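Local coordinates for DUF1425 domain-containing protein (PDB 3O0L), which is of unknown function but is probably exported as a lipoprotein, and forms a beta sandwich that pairs with a second copy of itself, at residues L40-T45 against V100-Y105; R55-F60 against Y105-I110; F60-I65 against A92-A97. All blocks are in the same frame, centred on the assembly; numbering follows the deposited sequence.

Interaction 1: L40-T45 against V100-Y105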
loop_
_atom_site.group_PDB
_atom_site.type_symbol
_atom_site.label_atom_id
_atom_site.label_comp_id
_atom_site.label_asym_id
_atom_site.label_seq_id
_atom_site.Cartn_x
_atom_site.Cartn_y
_atom_site.Cartn_z
ATOM N N LEU A 40 -6.817 -7.734 21.483
ATOM C CA LEU A 40 -6.005 -8.015 20.331
ATOM C C LEU A 40 -4.701 -7.245 20.489
ATOM O O LEU A 40 -4.597 -6.254 21.219
ATOM C CB LEU A 40 -6.693 -7.569 19.044
ATOM C CG LEU A 40 -8.044 -8.155 18.691
ATOM C CD1 LEU A 40 -8.532 -7.513 17.420
ATOM C CD2 LEU A 40 -7.901 -9.671 18.529
ATOM N N ARG A 41 -3.692 -7.705 19.791
ATOM C CA ARG A 41 -2.447 -6.979 19.733
ATOM C C ARG A 41 -2.099 -6.770 18.278
ATOM O O ARG A 41 -2.016 -7.743 17.529
ATOM C CB ARG A 41 -1.376 -7.782 20.383
ATOM C CG ARG A 41 -0.036 -7.173 20.207
ATOM C CD ARG A 41 0.930 -7.856 21.116
ATOM N NE ARG A 41 0.701 -7.520 22.520
ATOM C CZ ARG A 41 1.060 -6.363 23.068
ATOM N NH1 ARG A 41 1.633 -5.398 22.333
ATOM N NH2 ARG A 41 0.822 -6.159 24.349
ATOM N N ALA A 42 -1.841 -5.522 17.902
ATOM C CA ALA A 42 -1.456 -5.190 16.530
ATOM C C ALA A 42 0.026 -5.452 16.390
ATOM O O ALA A 42 0.823 -5.061 17.248
ATOM C CB ALA A 42 -1.736 -3.688 16.219
ATOM N N ARG A 43 0.395 -6.097 15.292
ATOM C CA ARG A 43 1.800 -6.309 14.958
ATOM C C ARG A 43 2.048 -5.787 13.531
ATOM O O ARG A 43 1.450 -6.273 12.562
ATOM C CB ARG A 43 2.160 -7.781 15.091
ATOM C CG ARG A 43 2.026 -8.241 16.579
ATOM C CD ARG A 43 2.726 -9.538 16.805
ATOM N NE ARG A 43 2.605 -9.961 18.188
ATOM C CZ ARG A 43 3.381 -9.557 19.184
ATOM N NH1 ARG A 43 4.390 -8.708 18.988
ATOM N NH2 ARG A 43 3.145 -10.003 20.398
ATOM N N GLY A 44 2.907 -4.781 13.450
ATOM C CA GLY A 44 3.223 -4.131 12.195
ATOM C C GLY A 44 4.665 -4.362 11.856
ATOM O O GLY A 44 5.503 -4.615 12.740
ATOM N N THR A 45 4.965 -4.299 10.561
ATOM C CA THR A 45 6.327 -4.417 10.084
ATOM C C THR A 45 6.553 -3.261 9.105
ATOM O O THR A 45 5.734 -3.054 8.204
ATOM C CB THR A 45 6.552 -5.792 9.395
ATOM O OG1 THR A 45 6.720 -6.815 10.399
ATOM C CG2 THR A 45 7.795 -5.744 8.469
ATOM N N VAL A 100 -11.910 -5.116 16.677
ATOM C CA VAL A 100 -11.724 -6.398 15.967
ATOM C C VAL A 100 -10.604 -6.326 14.955
ATOM O O VAL A 100 -10.185 -7.335 14.451
ATOM C CB VAL A 100 -13.020 -6.858 15.261
ATOM C CG1 VAL A 100 -14.172 -7.025 16.313
ATOM C CG2 VAL A 100 -13.414 -5.877 14.154
ATOM N N ARG A 101 -10.085 -5.135 14.683
ATOM C CA ARG A 101 -9.195 -4.936 13.545
ATOM C C ARG A 101 -8.353 -3.672 13.746
ATOM O O ARG A 101 -8.835 -2.736 14.337
ATOM C CB ARG A 101 -10.118 -4.783 12.318
ATOM C CG ARG A 101 -9.530 -4.525 11.008
ATOM C CD ARG A 101 -10.639 -4.562 9.915
ATOM N NE ARG A 101 -11.626 -3.455 9.864
ATOM C CZ ARG A 101 -11.401 -2.232 9.368
ATOM N NH1 ARG A 101 -10.192 -1.862 8.946
ATOM N NH2 ARG A 101 -12.399 -1.348 9.322
ATOM N N CYS A 102 -7.106 -3.678 13.291
ATOM C CA CYS A 102 -6.281 -2.477 13.291
ATOM C C CYS A 102 -5.849 -2.134 11.895
ATOM O O CYS A 102 -5.965 -2.964 10.969
ATOM C CB CYS A 102 -5.003 -2.654 14.117
ATOM S SG CYS A 102 -3.649 -3.634 13.278
ATOM N N GLU A 103 -5.360 -0.903 11.750
ATOM C CA GLU A 103 -4.729 -0.416 10.522
ATOM C C GLU A 103 -3.486 0.365 10.950
ATOM O O GLU A 103 -3.533 1.131 11.931
ATOM C CB GLU A 103 -5.686 0.479 9.722
ATOM C CG GLU A 103 -6.941 -0.222 9.194
ATOM C CD GLU A 103 -7.964 0.729 8.556
ATOM O OE1 GLU A 103 -7.776 1.969 8.612
ATOM O OE2 GLU A 103 -8.975 0.232 8.011
ATOM N N LEU A 104 -2.368 0.146 10.272
ATOM C CA LEU A 104 -1.124 0.867 10.526
ATOM C C LEU A 104 -0.999 1.970 9.494
ATOM O O LEU A 104 -1.145 1.695 8.303
ATOM C CB LEU A 104 0.077 -0.072 10.423
ATOM C CG LEU A 104 1.491 0.500 10.552
ATOM C CD1 LEU A 104 1.650 1.237 11.909
ATOM C CD2 LEU A 104 2.536 -0.587 10.405
ATOM N N TYR A 105 -0.741 3.199 9.943
ATOM C CA TYR A 105 -0.424 4.346 9.070
ATOM C C TYR A 105 1.015 4.778 9.258
ATOM O O TYR A 105 1.492 4.817 10.384
ATOM C CB TYR A 105 -1.319 5.531 9.390
ATOM C CG TYR A 105 -2.757 5.255 9.066
ATOM C CD1 TYR A 105 -3.600 4.614 9.966
ATOM C CD2 TYR A 105 -3.250 5.554 7.800
ATOM C CE1 TYR A 105 -4.895 4.327 9.620
ATOM C CE2 TYR A 105 -4.548 5.280 7.449
ATOM C CZ TYR A 105 -5.359 4.687 8.356
ATOM O OH TYR A 105 -6.631 4.433 7.956
#
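Arg101 NH1 lies 2.6 Å from Glu103 OE2 in a salt bridge within 100-105. The carboxylate lies at the edge of the guanidinium, in its plane. The guanidinium meets the anti side of OE2, 31° out of the carboxylate plane. Glu103 has a second conformer, so the bridge is certain only for the one described.

Both side chains leave the backbone away from 40-45. Between the segments the contact is mostly apolar. Strands 40-45 and 101-105 belong to the two sheets of a beta sandwich, consistent with the E-set clan of immunoglobulin-like folds. Their axes come within 7.8 Å and run roughly parallel, 26° apart.

Three pairs make the contact. Leu40 CD1 packs on the Val100 carbonyl, 3.4 Å from Val100 O. Ala42 CB meets Cys102 SG at 3.5 Å. With SG between its own backbone N and carbonyl carbon (chi1 78°), the Cys102 thiol is sent across to this methyl. Leu104 CD2 lies 4.0 Å from Gly44 CA. A CB on Gly44 would point toward Leu104 and stand too close to CD2.

Thr32 and Ala30 of strand 22-34 also touch Cys102 and Leu104. The backbone N of Leu104 hydrogen-bonds to Ser11 OG of the second subunit. Val100 and Arg101 form a classic beta bulge opposite Tyr63. The chemistry therefore splits by face: small and branched apolar groups join the sheets, and the ion pair stays on the outer face of 101-105.

Interaction 2: R55-F60 against Y105-I110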
loop_
_atom_site.group_PDB
_atom_site.type_symbol
_atom_site.label_atom_id
_atom_site.label_comp_id
_atom_site.label_asym_id
_atom_site.label_seq_id
_atom_site.Cartn_x
_atom_site.Cartn_y
_atom_site.Cartn_z
ATOM N N ARG A 55 13.634 8.967 8.023
ATOM C CA ARG A 55 12.768 9.297 9.142
ATOM C C ARG A 55 11.286 9.094 8.724
ATOM O O ARG A 55 10.880 9.487 7.614
ATOM C CB ARG A 55 13.011 10.746 9.609
ATOM C CG ARG A 55 14.475 11.085 9.958
ATOM C CD ARG A 55 14.576 12.249 10.968
ATOM N NE ARG A 55 15.968 12.630 11.271
ATOM C CZ ARG A 55 16.589 12.327 12.412
ATOM N NH1 ARG A 55 15.939 11.668 13.364
ATOM N NH2 ARG A 55 17.845 12.690 12.617
ATOM N N LEU A 56 10.515 8.462 9.587
ATOM C CA LEU A 56 9.084 8.377 9.373
ATOM C C LEU A 56 8.333 8.393 10.703
ATOM O O LEU A 56 8.931 8.447 11.772
ATOM C CB LEU A 56 8.737 7.160 8.513
ATOM C CG LEU A 56 9.286 5.795 8.902
ATOM C CD1 LEU A 56 8.501 5.227 10.025
ATOM C CD2 LEU A 56 9.189 4.886 7.680
ATOM N N GLN A 57 7.015 8.473 10.608
ATOM C CA GLN A 57 6.147 8.422 11.779
ATOM C C GLN A 57 5.081 7.408 11.526
ATOM O O GLN A 57 4.688 7.174 10.367
ATOM C CB GLN A 57 5.473 9.759 11.992
ATOM C CG GLN A 57 6.429 10.870 12.258
ATOM C CD GLN A 57 5.666 12.036 12.792
ATOM O OE1 GLN A 57 4.800 12.585 12.105
ATOM N NE2 GLN A 57 5.907 12.373 14.052
ATOM N N TYR A 58 4.608 6.769 12.600
ATOM C CA TYR A 58 3.561 5.791 12.471
ATOM C C TYR A 58 2.559 5.843 13.594
ATOM O O TYR A 58 2.848 6.368 14.679
ATOM C CB TYR A 58 4.153 4.372 12.397
ATOM C CG TYR A 58 4.613 3.841 13.745
ATOM C CD1 TYR A 58 5.899 4.146 14.235
ATOM C CD2 TYR A 58 3.765 3.066 14.533
ATOM C CE1 TYR A 58 6.313 3.692 15.502
ATOM C CE2 TYR A 58 4.147 2.631 15.769
ATOM C CZ TYR A 58 5.436 2.922 16.248
ATOM O OH TYR A 58 5.822 2.432 17.470
ATOM N N LYS A 59 1.384 5.289 13.322
ATOM C CA LYS A 59 0.403 5.011 14.382
ATOM C C LYS A 59 -0.614 4.028 13.907
ATOM O O LYS A 59 -0.877 3.915 12.706
ATOM C CB LYS A 59 -0.298 6.267 14.905
ATOM C CG LYS A 59 -1.383 6.848 14.084
ATOM C CD LYS A 59 -2.178 7.771 14.996
ATOM C CE LYS A 59 -3.081 8.685 14.241
ATOM N NZ LYS A 59 -3.453 9.861 15.104
ATOM N N PHE A 60 -1.137 3.266 14.852
ATOM C CA PHE A 60 -2.236 2.358 14.558
ATOM C C PHE A 60 -3.549 3.025 14.882
ATOM O O PHE A 60 -3.620 3.850 15.796
ATOM C CB PHE A 60 -2.168 1.093 15.418
ATOM C CG PHE A 60 -1.014 0.172 15.111
ATOM C CD1 PHE A 60 -1.136 -0.819 14.148
ATOM C CD2 PHE A 60 0.155 0.249 15.820
ATOM C CE1 PHE A 60 -0.118 -1.662 13.883
ATOM C CE2 PHE A 60 1.199 -0.615 15.548
ATOM C CZ PHE A 60 1.064 -1.575 14.586
ATOM N N TYR A 105 -0.741 3.199 9.943
ATOM C CA TYR A 105 -0.424 4.346 9.070
ATOM C C TYR A 105 1.015 4.778 9.258
ATOM O O TYR A 105 1.492 4.817 10.384
ATOM C CB TYR A 105 -1.319 5.531 9.390
ATOM C CG TYR A 105 -2.757 5.255 9.066
ATOM C CD1 TYR A 105 -3.600 4.614 9.966
ATOM C CD2 TYR A 105 -3.250 5.554 7.800
ATOM C CE1 TYR A 105 -4.895 4.327 9.620
ATOM C CE2 TYR A 105 -4.548 5.280 7.449
ATOM C CZ TYR A 105 -5.359 4.687 8.356
ATOM O OH TYR A 105 -6.631 4.433 7.956
ATOM N N VAL A 106 1.703 5.071 8.149
ATOM C CA VAL A 106 3.069 5.525 8.143
ATOM C C VAL A 106 3.135 6.760 7.302
ATOM O O VAL A 106 2.570 6.806 6.193
ATOM C CB VAL A 106 4.024 4.450 7.573
ATOM C CG1 VAL A 106 5.414 4.998 7.328
ATOM C CG2 VAL A 106 4.069 3.203 8.489
ATOM N N ARG A 107 3.813 7.785 7.810
ATOM C CA ARG A 107 3.985 8.965 7.008
ATOM C C ARG A 107 5.441 9.341 6.910
ATOM O O ARG A 107 6.233 9.061 7.807
ATOM C CB ARG A 107 3.046 10.066 7.443
ATOM C CG ARG A 107 3.322 10.680 8.693
ATOM C CD ARG A 107 2.158 11.613 9.066
ATOM N NE ARG A 107 2.532 12.351 10.251
ATOM C CZ ARG A 107 1.735 13.169 10.943
ATOM N NH1 ARG A 107 0.460 13.402 10.597
ATOM N NH2 ARG A 107 2.233 13.754 12.010
ATOM N N GLU A 108 5.803 9.901 5.759
ATOM C CA GLU A 108 7.162 10.329 5.491
ATOM C C GLU A 108 7.102 11.612 4.707
ATOM O O GLU A 108 6.134 11.871 3.985
ATOM C CB GLU A 108 7.949 9.262 4.713
ATOM C CG GLU A 108 7.257 8.819 3.443
ATOM C CD GLU A 108 8.132 7.947 2.532
ATOM O OE1 GLU A 108 8.964 8.522 1.769
ATOM O OE2 GLU A 108 7.962 6.700 2.569
ATOM N N ALA A 109 8.099 12.447 4.906
ATOM C CA ALA A 109 8.192 13.692 4.195
ATOM C C ALA A 109 8.862 13.352 2.864
ATOM O O ALA A 109 9.796 12.578 2.847
ATOM C CB ALA A 109 9.034 14.717 5.008
ATOM N N ILE A 110 8.307 13.845 1.756
ATOM C CA ILE A 110 8.922 13.782 0.425
ATOM C C ILE A 110 9.761 15.042 0.313
ATOM O O ILE A 110 9.336 16.104 0.790
ATOM C CB ILE A 110 7.885 13.894 -0.727
ATOM C CG1 ILE A 110 6.791 12.839 -0.621
ATOM C CG2 ILE A 110 8.581 13.820 -2.102
ATOM C CD1 ILE A 110 5.700 13.050 -1.643
#
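Gln57 and Arg107 form a hydrogen-bonded pair of an antiparallel beta sheet, in one half of the sandwich. Gln57 N gives to Arg107 O at 3.0 Å, and Arg107 N gives to Gln57 O at 2.8 Å. Two residues along, Lys59 N gives to Tyr105 O, and Tyr105 N returns a bond to Lys59 O at 2.9 Å.

Between these pairs, Tyr58 and Val106 are a non-hydrogen-bonded pair. Val106 CA-H approaches Gln57 O, with 3.2 Å from CA to O. Tyr58 CA-H does the same to Tyr105 O. Tyr58 is bonded through its backbone to Lys78 of strand 78-82, and Lys78 NZ also reaches Tyr58 O. Residues 105-109 pair with a strand of the second subunit, which continues the sheet into the neighbouring chain.

Gln57, Lys59, Tyr105 and Arg107 share one face; Tyr58 and Val106 lie on the other. Leu56 CD2, in one of two conformers, packs on Val106 CG1 at 3.8 Å. Buried Glu108 hydrogen-bonds through OE1 to Ser24 OG. Trp77 makes a cation-pi contact with Arg107. Arg107 CG lies between its backbone N and carbonyl carbon (chi1 71°), and the chain runs extended to NE. This brings the guanidinium alongside Gln57, its plane 28° from the amide. Gln57 OE1 takes two bonds from one guanidinium edge: Arg107 NE at 2.9 Å and Arg107 NH2 at 2.8 Å, both from the same face of the amide.

Interaction 3: F60-I65 against A92-A97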
loop_
_atom_site.group_PDB
_atom_site.type_symbol
_atom_site.label_atom_id
_atom_site.label_comp_id
_atom_site.label_asym_id
_atom_site.label_seq_id
_atom_site.Cartn_x
_atom_site.Cartn_y
_atom_site.Cartn_z
ATOM N N PHE A 60 -1.137 3.266 14.852
ATOM C CA PHE A 60 -2.236 2.358 14.558
ATOM C C PHE A 60 -3.549 3.025 14.882
ATOM O O PHE A 60 -3.620 3.850 15.796
ATOM C CB PHE A 60 -2.168 1.093 15.418
ATOM C CG PHE A 60 -1.014 0.172 15.111
ATOM C CD1 PHE A 60 -1.136 -0.819 14.148
ATOM C CD2 PHE A 60 0.155 0.249 15.820
ATOM C CE1 PHE A 60 -0.118 -1.662 13.883
ATOM C CE2 PHE A 60 1.199 -0.615 15.548
ATOM C CZ PHE A 60 1.064 -1.575 14.586
ATOM N N THR A 61 -4.593 2.608 14.179
ATOM C CA THR A 61 -5.970 2.951 14.524
ATOM C C THR A 61 -6.741 1.630 14.626
ATOM O O THR A 61 -6.349 0.603 14.034
ATOM C CB THR A 61 -6.629 3.852 13.484
ATOM O OG1 THR A 61 -6.541 3.215 12.221
ATOM C CG2 THR A 61 -5.879 5.202 13.358
ATOM N N TRP A 62 -7.823 1.658 15.382
ATOM C CA TRP A 62 -8.555 0.464 15.708
ATOM C C TRP A 62 -10.030 0.626 15.326
ATOM O O TRP A 62 -10.613 1.706 15.470
ATOM C CB TRP A 62 -8.452 0.258 17.198
ATOM C CG TRP A 62 -7.090 -0.069 17.639
ATOM C CD1 TRP A 62 -6.125 0.791 18.030
ATOM C CD2 TRP A 62 -6.518 -1.371 17.704
ATOM N NE1 TRP A 62 -4.971 0.109 18.358
ATOM C CE2 TRP A 62 -5.199 -1.226 18.192
ATOM C CE3 TRP A 62 -7.009 -2.658 17.460
ATOM C CZ2 TRP A 62 -4.352 -2.323 18.391
ATOM C CZ3 TRP A 62 -6.157 -3.745 17.644
ATOM C CH2 TRP A 62 -4.853 -3.561 18.107
ATOM N N TYR A 63 -10.636 -0.474 14.885
ATOM C CA TYR A 63 -12.033 -0.505 14.457
ATOM C C TYR A 63 -12.784 -1.669 15.077
ATOM O O TYR A 63 -12.223 -2.728 15.350
ATOM C CB TYR A 63 -12.114 -0.609 12.925
ATOM C CG TYR A 63 -11.323 0.462 12.259
ATOM C CD1 TYR A 63 -11.882 1.714 11.993
ATOM C CD2 TYR A 63 -9.991 0.261 11.956
ATOM C CE1 TYR A 63 -11.126 2.720 11.404
ATOM C CE2 TYR A 63 -9.242 1.253 11.374
ATOM C CZ TYR A 63 -9.802 2.472 11.104
ATOM O OH TYR A 63 -9.009 3.429 10.541
ATOM N N ASP A 64 -14.067 -1.456 15.279
ATOM C CA ASP A 64 -14.952 -2.463 15.854
ATOM C C ASP A 64 -15.627 -3.202 14.702
ATOM O O ASP A 64 -15.293 -2.959 13.539
ATOM C CB ASP A 64 -15.980 -1.816 16.803
ATOM C CG ASP A 64 -17.046 -0.969 16.086
ATOM O OD1 ASP A 64 -17.128 -0.962 14.835
ATOM O OD2 ASP A 64 -17.811 -0.297 16.812
ATOM N N ILE A 65 -16.549 -4.098 15.034
ATOM C CA ILE A 65 -17.203 -4.952 14.019
ATOM C C ILE A 65 -18.023 -4.148 13.021
ATOM O O ILE A 65 -18.126 -4.557 11.882
ATOM C CB ILE A 65 -18.066 -6.066 14.681
ATOM C CG1 ILE A 65 -18.405 -7.191 13.684
ATOM C CG2 ILE A 65 -19.319 -5.476 15.298
ATOM C CD1 ILE A 65 -17.185 -7.813 12.989
ATOM N N ALA A 92 1.058 -2.589 19.168
ATOM C CA ALA A 92 0.120 -1.823 20.025
ATOM C C ALA A 92 -0.935 -2.767 20.561
ATOM O O ALA A 92 -1.470 -3.592 19.849
ATOM C CB ALA A 92 -0.562 -0.700 19.257
ATOM N N LEU A 93 -1.248 -2.602 21.842
ATOM C CA LEU A 93 -2.341 -3.321 22.455
ATOM C C LEU A 93 -3.629 -2.591 22.121
ATOM O O LEU A 93 -3.668 -1.352 22.133
ATOM C CB LEU A 93 -2.107 -3.343 23.961
ATOM C CG LEU A 93 -3.006 -4.194 24.811
ATOM C CD1 LEU A 93 -2.926 -5.654 24.394
ATOM C CD2 LEU A 93 -2.585 -3.931 26.300
ATOM N N SER A 94 -4.670 -3.338 21.787
ATOM C CA SER A 94 -6.010 -2.771 21.565
ATOM C C SER A 94 -6.489 -1.967 22.792
ATOM O O SER A 94 -6.213 -2.339 23.935
ATOM C CB SER A 94 -7.023 -3.871 21.275
ATOM O OG SER A 94 -8.349 -3.393 21.447
ATOM N N PRO A 95 -7.200 -0.843 22.569
ATOM C CA PRO A 95 -7.637 -0.035 23.675
ATOM C C PRO A 95 -8.888 -0.558 24.347
ATOM O O PRO A 95 -9.114 -0.230 25.466
ATOM C CB PRO A 95 -7.873 1.344 23.044
ATOM C CG PRO A 95 -8.266 1.048 21.675
ATOM C CD PRO A 95 -7.536 -0.217 21.274
ATOM N N ASN A 96 -9.691 -1.381 23.682
ATOM C CA ASN A 96 -10.752 -2.062 24.381
ATOM C C ASN A 96 -11.177 -3.305 23.623
ATOM O O ASN A 96 -10.894 -3.458 22.415
ATOM C CB ASN A 96 -11.925 -1.142 24.759
ATOM C CG ASN A 96 -12.844 -0.798 23.618
ATOM O OD1 ASN A 96 -13.454 -1.675 23.005
ATOM N ND2 ASN A 96 -13.082 0.502 23.440
ATOM N N ALA A 97 -11.855 -4.173 24.341
ATOM C CA ALA A 97 -12.216 -5.496 23.797
ATOM C C ALA A 97 -13.188 -5.481 22.613
ATOM O O ALA A 97 -13.372 -6.527 21.962
ATOM C CB ALA A 97 -12.745 -6.336 24.904
#
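Trp62 lies flat against Ser94 and Pro95, where the two sheets of the beta sandwich meet near one end. It projects from strand 54-63, while Ser94 and Pro95 lie just past the end of strand 87-93. The indole is set by chi1 -67°, with CG anti to the carbonyl carbon, and by chi2 91°, which turns the ring broadside to the loop.

One ring face carries two CH-pi contacts. Ser94 CA stands 3.7 Å from the centroid of the Trp62 six-membered ring. Pro95 CD stands 3.6 Å from the centroid of the Trp62 five-membered ring, 9° off the ring normal. Leu40 and Ala42 of strand 40-48 also touch the indole.

Phe60, two residues earlier, packs CD2 against Ala92 CB at 3.6 Å. Its CG, like that of Trp62, is anti to the carbonyl carbon, so both rings lean to the same side of the strand. A serine in place of Trp62 would probably leave Ser94 and Pro95 without their aromatic cover and open a gap between strand and loop. At the indole edge, near the ring plane, Trp62 CZ2 lies 3.5 Å from Ala92 O.

Overall arrangement
The three contacts build one beta sandwich. Interactions 1 and 3 join its two sheets, with centres about 8 Å apart. Interaction 2 lies within the sheet of strands 54-63 and 101-109. Its centre is about 15 Å from that of interaction 1 and about 19 Å from that of interaction 3. Phe60 is shared by interactions 2 and 3, and its CE1 lies 3.5 Å from Ala42 CB of interaction 1. Tyr105 is shared by interactions 1 and 2. A probable hydrogen bond from Val100 N to Tyr63 O, 2.8 Å, links interactions 1 and 3. Interactions 1 and 2 touch the second subunit. The function is unknown, so no contact can be tied to a site.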